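Local coordinates for protein probable transcriptional regulator (Pseudomonas aeruginosa, PDB 2FBI) that probably binds DNA as a dimer and regulates transcription through a MarR-type winged helix-turn-helix domain, at residues 39-44 and 72-77; 16-19 and 25-28. One frame throughout, in Å; residues are numbered along the deposited sequence.

Interaction 1. Residues 39-44 and 72-77; sequences WRVIRI and ARLERD
In Leu74, CG stands anti to the carbonyl carbon (chi1 -76°), and the chain then runs straight on through CD1, bringing its forked end to the helix 36-48. Val41, on the side of its helix that faces residues 72-77, sends CG1 anti to its backbone N (chi1 170°), which carries that methyl to the leucine. The two methyls, Val41 CG1 and Leu74 CD1, meet at 3.9 Å, an ordinary van der Waals separation, and the two side chains run antiparallel, passing alongside rather than meeting head-on. The other branch of the leucine serves a second residue: Leu74 CD2 lies 4.3 Å from Ile42 CD1, a looser touch made by the far end of the isoleucine, whose chain reaches closer to Leu74 than its first bond would suggest. One forked side chain is thus shared between two successive residues of the opposing helix, whose backbone stays well back, with the CA atoms of Ile42 and Leu74 9.2 Å apart. The contact is part of the hydrophobic core of what, from the family, is the winged helix-turn-helix domain of a MarR-type regulator, in which helix 64-76, by its place in that fold, is probably the recognition helix. Val41 also packs on Met67, Val70 and Leu71 of that same helix, while Ile42 extends the apolar layer to Phe104 of helix 98-122. All three touching residues are buried, and no hydrogen bond crosses between the segments, so the attraction here is purely apolar. Charge is kept to the outer side of residues 72-77, where Arg73 NE forms a salt bridge of 3.2 Å with Asp77 OD2 and Arg76 NE makes a longer one with Asp77 OD1.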
ATOM      1  N   TRP A  39     -12.205  -3.414   6.036  1.00 26.15           N
ATOM      2  CA  TRP A  39     -12.492  -4.537   5.162  1.00 25.81           C
ATOM      3  C   TRP A  39     -11.270  -5.532   5.174  1.00 26.00           C
ATOM      4  O   TRP A  39     -11.473  -6.741   5.177  1.00 23.30           O
ATOM      5  CB  TRP A  39     -12.788  -4.062   3.733  1.00 26.71           C
ATOM      6  CG  TRP A  39     -13.155  -5.244   2.795  1.00 28.99           C
ATOM      7  CD1 TRP A  39     -12.479  -5.672   1.674  1.00 29.89           C
ATOM      8  CD2 TRP A  39     -14.233  -6.187   2.999  1.00 29.24           C
ATOM      9  NE1 TRP A  39     -13.108  -6.807   1.154  1.00 30.49           N
ATOM     10  CE2 TRP A  39     -14.175  -7.136   1.949  1.00 30.33           C
ATOM     11  CE3 TRP A  39     -15.245  -6.304   3.970  1.00 30.42           C
ATOM     12  CZ2 TRP A  39     -15.118  -8.181   1.818  1.00 30.42           C
ATOM     13  CZ3 TRP A  39     -16.164  -7.359   3.870  1.00 32.28           C
ATOM     14  CH2 TRP A  39     -16.079  -8.298   2.804  1.00 31.77           C
ATOM     15  N   ARG A  40     -10.021  -4.999   5.166  1.00 26.10           N
ATOM     16  CA  ARG A  40      -8.807  -5.856   5.330  1.00 26.21           C
ATOM     17  C   ARG A  40      -8.821  -6.674   6.576  1.00 25.05           C
ATOM     18  O   ARG A  40      -8.459  -7.847   6.570  1.00 27.17           O
ATOM     19  CB  ARG A  40      -7.468  -5.073   5.277  1.00 25.80           C
ATOM     20  CG  ARG A  40      -7.289  -4.417   3.926  1.00 24.51           C
ATOM     21  CD  ARG A  40      -5.845  -4.049   3.512  1.00 28.02           C
ATOM     22  NE  ARG A  40      -5.207  -3.096   4.405  1.00 30.31           N
ATOM     23  CZ  ARG A  40      -5.319  -1.771   4.349  1.00 36.71           C
ATOM     24  NH1 ARG A  40      -4.626  -1.051   5.231  1.00 36.75           N
ATOM     25  NH2 ARG A  40      -6.127  -1.150   3.465  1.00 32.84           N
ATOM     26  N   VAL A  41      -9.134  -6.023   7.669  1.00 24.11           N
ATOM     27  CA  VAL A  41      -9.279  -6.664   8.929  1.00 24.22           C
ATOM     28  C   VAL A  41     -10.391  -7.751   8.893  1.00 24.28           C
ATOM     29  O   VAL A  41     -10.183  -8.924   9.254  1.00 24.38           O
ATOM     30  CB  VAL A  41      -9.542  -5.588  10.018  1.00 23.96           C
ATOM     31  CG1 VAL A  41      -9.930  -6.231  11.289  1.00 21.84           C
ATOM     32  CG2 VAL A  41      -8.251  -4.782  10.282  1.00 26.16           C
ATOM     33  N   ILE A  42     -11.560  -7.376   8.408  1.00 22.87           N
ATOM     34  CA  ILE A  42     -12.657  -8.351   8.265  1.00 23.89           C
ATOM     35  C   ILE A  42     -12.224  -9.540   7.393  1.00 23.72           C
ATOM     36  O   ILE A  42     -12.415 -10.694   7.775  1.00 22.43           O
ATOM     37  CB  ILE A  42     -13.921  -7.647   7.657  1.00 23.81           C
ATOM     38  CG1 ILE A  42     -14.499  -6.677   8.680  1.00 21.74           C
ATOM     39  CG2 ILE A  42     -14.958  -8.709   7.232  1.00 22.19           C
ATOM     40  CD1 ILE A  42     -15.511  -5.668   8.126  1.00 24.35           C
ATOM     41  N   ARG A  43     -11.606  -9.246   6.249  1.00 23.70           N
ATOM     42  CA  ARG A  43     -11.116 -10.290   5.350  1.00 26.24           C
ATOM     43  C   ARG A  43     -10.148 -11.269   6.026  1.00 25.46           C
ATOM     44  O   ARG A  43     -10.225 -12.476   5.798  1.00 24.00           O
ATOM     45  CB  ARG A  43     -10.383  -9.689   4.151  1.00 26.29           C
ATOM     46  CG  ARG A  43     -11.277  -9.073   3.077  1.00 28.60           C
ATOM     47  CD  ARG A  43     -11.838 -10.180   2.264  1.00 27.01           C
ATOM     48  NE  ARG A  43     -11.267 -10.247   0.933  1.00 27.20           N
ATOM     49  CZ  ARG A  43     -11.132 -11.370   0.227  1.00 32.00           C
ATOM     50  NH1 ARG A  43     -10.656 -11.299  -0.984  1.00 26.95           N
ATOM     51  NH2 ARG A  43     -11.434 -12.562   0.741  1.00 31.34           N
ATOM     52  N   ILE A  44      -9.199 -10.747   6.809  1.00 25.04           N
ATOM     53  CA  ILE A  44      -8.204 -11.643   7.492  1.00 23.93           C
ATOM     54  C   ILE A  44      -8.844 -12.434   8.598  1.00 22.33           C
ATOM     55  O   ILE A  44      -8.584 -13.595   8.790  1.00 21.45           O
ATOM     56  CB  ILE A  44      -7.001 -10.809   8.067  1.00 25.18           C
ATOM     57  CG1 ILE A  44      -6.116 -10.353   6.904  1.00 28.96           C
ATOM     58  CG2 ILE A  44      -6.163 -11.646   9.081  1.00 24.33           C
ATOM     59  CD1 ILE A  44      -5.617  -8.987   7.109  1.00 34.35           C
ATOM     60  N   ALA A  72     -11.433  -0.479  17.736  1.00 36.22           N
ATOM     61  CA  ALA A  72     -12.447   0.071  18.650  1.00 36.69           C
ATOM     62  C   ALA A  72     -13.741   0.464  17.923  1.00 36.98           C
ATOM     63  O   ALA A  72     -14.835   0.289  18.474  1.00 37.76           O
ATOM     64  CB  ALA A  72     -11.892   1.279  19.510  1.00 36.39           C
ATOM     65  N   ARG A  73     -13.610   0.996  16.709  1.00 36.27           N
ATOM     66  CA  ARG A  73     -14.750   1.284  15.853  1.00 37.23           C
ATOM     67  C   ARG A  73     -15.534   0.004  15.507  1.00 37.21           C
ATOM     68  O   ARG A  73     -16.754  -0.034  15.682  1.00 37.25           O
ATOM     69  CB  ARG A  73     -14.286   1.959  14.551  1.00 38.00           C
ATOM     70  CG  ARG A  73     -15.260   2.988  13.987  1.00 42.09           C
ATOM     71  CD  ARG A  73     -16.403   2.358  13.245  1.00 50.12           C
ATOM     72  NE  ARG A  73     -17.222   3.276  12.428  1.00 56.02           N
ATOM     73  CZ  ARG A  73     -16.786   4.020  11.401  1.00 59.11           C
ATOM     74  NH1 ARG A  73     -15.496   4.069  11.054  1.00 62.59           N
ATOM     75  NH2 ARG A  73     -17.645   4.766  10.732  1.00 59.73           N
ATOM     76  N   LEU A  74     -14.819  -1.042  15.052  1.00 36.58           N
ATOM     77  CA  LEU A  74     -15.434  -2.283  14.612  1.00 35.85           C
ATOM     78  C   LEU A  74     -16.039  -2.985  15.784  1.00 36.62           C
ATOM     79  O   LEU A  74     -17.124  -3.563  15.689  1.00 35.18           O
ATOM     80  CB  LEU A  74     -14.424  -3.191  13.935  1.00 35.44           C
ATOM     81  CG  LEU A  74     -13.984  -2.886  12.523  1.00 34.21           C
ATOM     82  CD1 LEU A  74     -12.925  -3.938  12.197  1.00 33.21           C
ATOM     83  CD2 LEU A  74     -15.148  -2.935  11.485  1.00 34.70           C
ATOM     84  N   GLU A  75     -15.351  -2.926  16.919  1.00 37.85           N
ATOM     85  CA  GLU A  75     -15.924  -3.418  18.151  1.00 39.17           C
ATOM     86  C   GLU A  75     -17.217  -2.629  18.555  1.00 40.33           C
ATOM     87  O   GLU A  75     -18.226  -3.233  18.987  1.00 39.29           O
ATOM     88  CB  GLU A  75     -14.873  -3.364  19.232  1.00 38.76           C
ATOM     89  CG  GLU A  75     -15.293  -3.903  20.559  1.00 43.38           C
ATOM     90  CD  GLU A  75     -14.202  -3.664  21.614  1.00 49.78           C
ATOM     91  OE1 GLU A  75     -13.732  -2.499  21.754  1.00 52.14           O
ATOM     92  OE2 GLU A  75     -13.807  -4.636  22.283  1.00 50.53           O
ATOM     93  N   ARG A  76     -17.190  -1.304  18.382  1.00 41.37           N
ATOM     94  CA  ARG A  76     -18.344  -0.463  18.744  1.00 42.77           C
ATOM     95  C   ARG A  76     -19.565  -0.782  17.856  1.00 41.96           C
ATOM     96  O   ARG A  76     -20.724  -0.705  18.307  1.00 41.39           O
ATOM     97  CB  ARG A  76     -17.974   1.029  18.678  1.00 42.42           C
ATOM     98  CG  ARG A  76     -19.093   2.043  19.060  1.00 43.43           C
ATOM     99  CD  ARG A  76     -18.728   3.470  18.617  1.00 46.28           C
ATOM    100  NE  ARG A  76     -18.939   3.687  17.167  1.00 57.00           N
ATOM    101  CZ  ARG A  76     -18.105   4.368  16.351  1.00 61.12           C
ATOM    102  NH1 ARG A  76     -18.403   4.509  15.054  1.00 62.33           N
ATOM    103  NH2 ARG A  76     -16.959   4.901  16.807  1.00 60.66           N
ATOM    104  N   ASP A  77     -19.279  -1.161  16.609  1.00 41.07           N
ATOM    105  CA  ASP A  77     -20.307  -1.525  15.623  1.00 41.28           C
ATOM    106  C   ASP A  77     -20.778  -2.961  15.670  1.00 39.37           C
ATOM    107  O   ASP A  77     -21.581  -3.353  14.851  1.00 40.27           O
ATOM    108  CB  ASP A  77     -19.842  -1.157  14.212  1.00 42.03           C
ATOM    109  CG  ASP A  77     -19.721   0.329  14.040  1.00 44.34           C
ATOM    110  OD1 ASP A  77     -20.249   1.055  14.913  1.00 49.53           O
ATOM    111  OD2 ASP A  77     -19.131   0.781  13.040  1.00 49.49           O
TER

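Interaction 2. Residues 16-19 and 25-28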
ATOM      1  N   GLN A  16       0.608   1.644  -6.824  1.00 29.56           N
ATOM      2  CA  GLN A  16      -0.190   2.147  -7.992  1.00 30.37           C
ATOM      3  C   GLN A  16      -1.048   1.050  -8.627  1.00 30.93           C
ATOM      4  O   GLN A  16      -2.235   1.256  -8.856  1.00 30.60           O
ATOM      5  CB  GLN A  16       0.732   2.787  -9.033  1.00 29.95           C
ATOM      6  CG  GLN A  16       1.556   3.970  -8.508  1.00 27.89           C
ATOM      7  CD  GLN A  16       2.668   4.372  -9.479  1.00 30.22           C
ATOM      8  OE1 GLN A  16       3.232   3.541 -10.153  1.00 34.45           O
ATOM      9  NE2 GLN A  16       3.023   5.640  -9.493  1.00 29.71           N
ATOM     10  N   ALA A  17      -0.478  -0.150  -8.851  1.00 31.35           N
ATOM     11  CA  ALA A  17      -1.315  -1.279  -9.243  1.00 31.82           C
ATOM     12  C   ALA A  17      -2.466  -1.555  -8.275  1.00 32.29           C
ATOM     13  O   ALA A  17      -3.582  -1.842  -8.724  1.00 32.60           O
ATOM     14  CB  ALA A  17      -0.497  -2.541  -9.505  1.00 33.08           C
ATOM     15  N   ARG A  18      -2.224  -1.423  -6.970  1.00 31.35           N
ATOM     16  CA  ARG A  18      -3.286  -1.622  -5.984  1.00 32.67           C
ATOM     17  C   ARG A  18      -4.365  -0.507  -6.066  1.00 32.55           C
ATOM     18  O   ARG A  18      -5.546  -0.779  -5.824  1.00 34.05           O
ATOM     19  CB  ARG A  18      -2.718  -1.710  -4.533  1.00 32.13           C
ATOM     20  CG  ARG A  18      -3.803  -1.864  -3.433  1.00 33.22           C
ATOM     21  CD  ARG A  18      -3.319  -1.496  -1.952  1.00 31.66           C
ATOM     22  NE  ARG A  18      -4.436  -1.544  -0.997  1.00 33.03           N
ATOM     23  CZ  ARG A  18      -5.108  -0.473  -0.581  1.00 33.92           C
ATOM     24  NH1 ARG A  18      -4.798   0.743  -1.023  1.00 39.71           N
ATOM     25  NH2 ARG A  18      -6.096  -0.586   0.279  1.00 30.78           N
ATOM     26  N   GLU A  19      -3.963   0.723  -6.369  1.00 32.36           N
ATOM     27  CA  GLU A  19      -4.942   1.850  -6.528  1.00 33.51           C
ATOM     28  C   GLU A  19      -5.811   1.566  -7.723  1.00 32.88           C
ATOM     29  O   GLU A  19      -7.010   1.581  -7.622  1.00 32.83           O
ATOM     30  CB  GLU A  19      -4.244   3.204  -6.695  1.00 33.67           C
ATOM     31  CG  GLU A  19      -3.619   3.732  -5.443  1.00 37.96           C
ATOM     32  CD  GLU A  19      -4.660   3.987  -4.338  1.00 46.35           C
ATOM     33  OE1 GLU A  19      -5.715   4.628  -4.619  1.00 48.66           O
ATOM     34  OE2 GLU A  19      -4.438   3.517  -3.196  1.00 47.83           O
ATOM     35  N   PHE A  25     -13.328  -1.767  -6.111  1.00 32.60           N
ATOM     36  CA  PHE A  25     -13.996  -2.110  -4.872  1.00 31.77           C
ATOM     37  C   PHE A  25     -14.428  -0.921  -4.047  1.00 32.43           C
ATOM     38  O   PHE A  25     -15.245  -1.087  -3.156  1.00 30.76           O
ATOM     39  CB  PHE A  25     -13.169  -3.100  -3.971  1.00 31.94           C
ATOM     40  CG  PHE A  25     -12.588  -4.297  -4.745  1.00 31.51           C
ATOM     41  CD1 PHE A  25     -13.373  -5.447  -4.979  1.00 26.75           C
ATOM     42  CD2 PHE A  25     -11.303  -4.245  -5.246  1.00 26.85           C
ATOM     43  CE1 PHE A  25     -12.899  -6.485  -5.756  1.00 27.10           C
ATOM     44  CE2 PHE A  25     -10.806  -5.312  -6.003  1.00 28.61           C
ATOM     45  CZ  PHE A  25     -11.619  -6.431  -6.241  1.00 28.40           C
ATOM     46  N   ARG A  26     -13.853   0.261  -4.237  1.00 34.01           N
ATOM     47  CA  ARG A  26     -14.175   1.298  -3.205  1.00 36.40           C
ATOM     48  C   ARG A  26     -15.667   1.660  -3.216  1.00 36.00           C
ATOM     49  O   ARG A  26     -16.268   1.840  -2.143  1.00 37.97           O
ATOM     50  CB  ARG A  26     -13.278   2.536  -3.295  1.00 37.92           C
ATOM     51  CG  ARG A  26     -11.895   2.327  -2.636  1.00 39.89           C
ATOM     52  CD  ARG A  26     -11.177   3.638  -2.364  1.00 42.63           C
ATOM     53  NE  ARG A  26      -9.821   3.365  -1.900  1.00 42.51           N
ATOM     54  CZ  ARG A  26      -8.725   3.467  -2.654  1.00 43.41           C
ATOM     55  NH1 ARG A  26      -7.536   3.175  -2.134  1.00 44.39           N
ATOM     56  NH2 ARG A  26      -8.804   3.856  -3.916  1.00 40.74           N
ATOM     57  N   PRO A  27     -16.287   1.704  -4.410  1.00 35.80           N
ATOM     58  CA  PRO A  27     -17.743   1.998  -4.413  1.00 36.28           C
ATOM     59  C   PRO A  27     -18.572   1.038  -3.629  1.00 35.73           C
ATOM     60  O   PRO A  27     -19.363   1.485  -2.801  1.00 37.42           O
ATOM     61  CB  PRO A  27     -18.088   2.026  -5.894  1.00 36.42           C
ATOM     62  CG  PRO A  27     -16.844   2.428  -6.533  1.00 36.88           C
ATOM     63  CD  PRO A  27     -15.788   1.621  -5.789  1.00 35.53           C
ATOM     64  N   SER A  28     -18.369  -0.267  -3.758  1.00 35.61           N
ATOM     65  CA  SER A  28     -19.153  -1.184  -2.906  1.00 36.52           C
ATOM     66  C   SER A  28     -18.876  -1.056  -1.400  1.00 37.31           C
ATOM     67  O   SER A  28     -19.768  -1.275  -0.566  1.00 36.95           O
ATOM     68  CB  SER A  28     -18.976  -2.648  -3.312  1.00 36.37           C
ATOM     69  OG  SER A  28     -18.564  -2.717  -4.673  1.00 38.60           O
TER
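Arg26 meets Glu19 end-on, presenting NH1 and NH2 to the two carboxylate oxygens, with the guanidinium and carboxylate planes only 21° apart. The carboxylate carbon, Glu19 CD, sits in plane at the guanidinium edge. Arg26 NH1 donates to Glu19 OE2 over 3.3 Å at 158°, and this oxygen lies almost in the guanidinium plane; Arg26 NH2 reaches Glu19 OE1 over 3.3 Å, somewhat more bent and tilted from that plane. Both oxygens are met on their syn sides, but from well out of the carboxylate plane, more so at OE1. The two chains achieve this differently: Arg26 is extended from CG to NE, whereas Glu19 is bent at chi2 (-62°), which swings its carboxylate round to the arginine although its first bond points away. Arg18 crosses Arg26 at about a right angle, its NH1 3.5 Å from Glu19 OE2 in a further salt bridge. The strongest partner of Arg26 is Glu36, at the start of helix 36-48, whose OE1 takes Arg26 NE while its OE2 takes Arg18 NH2. Arg18 packs on Leu15 and Glu19 on Cys61 of the second subunit, consistent with N-terminal helices serving MarR-type dimerisation. Arg18 NH1 and Arg26 NH1 stand 3.8 Å apart, a proximity of like charges that the carboxylates of Glu19 and Glu36, each bridging both arginines, would be expected to offset.

Overall arrangement
Interaction 2 closes before interaction 1 opens along the chain, and their centres lie 19 Å apart. Interaction 2 joins helices 10-22 and 26-32, interaction 1 helices 36-48 and 64-76; helices 26-32 and 36-48 are consecutive. The two contacts also meet directly: Arg40 NH2, on 39-44, is 3.2 Å from Arg18 NH2, on 16-19, a close pair of like charges. They differ in chemistry: an apolar contact inside the winged helix-turn-helix domain, and a charged one where the N-terminal helices turn toward it. Helix 98-122 runs beside both, and residues of each touch the second subunit, consistent with a MarR-type dimer whose DNA-binding and dimerisation parts are closely joined.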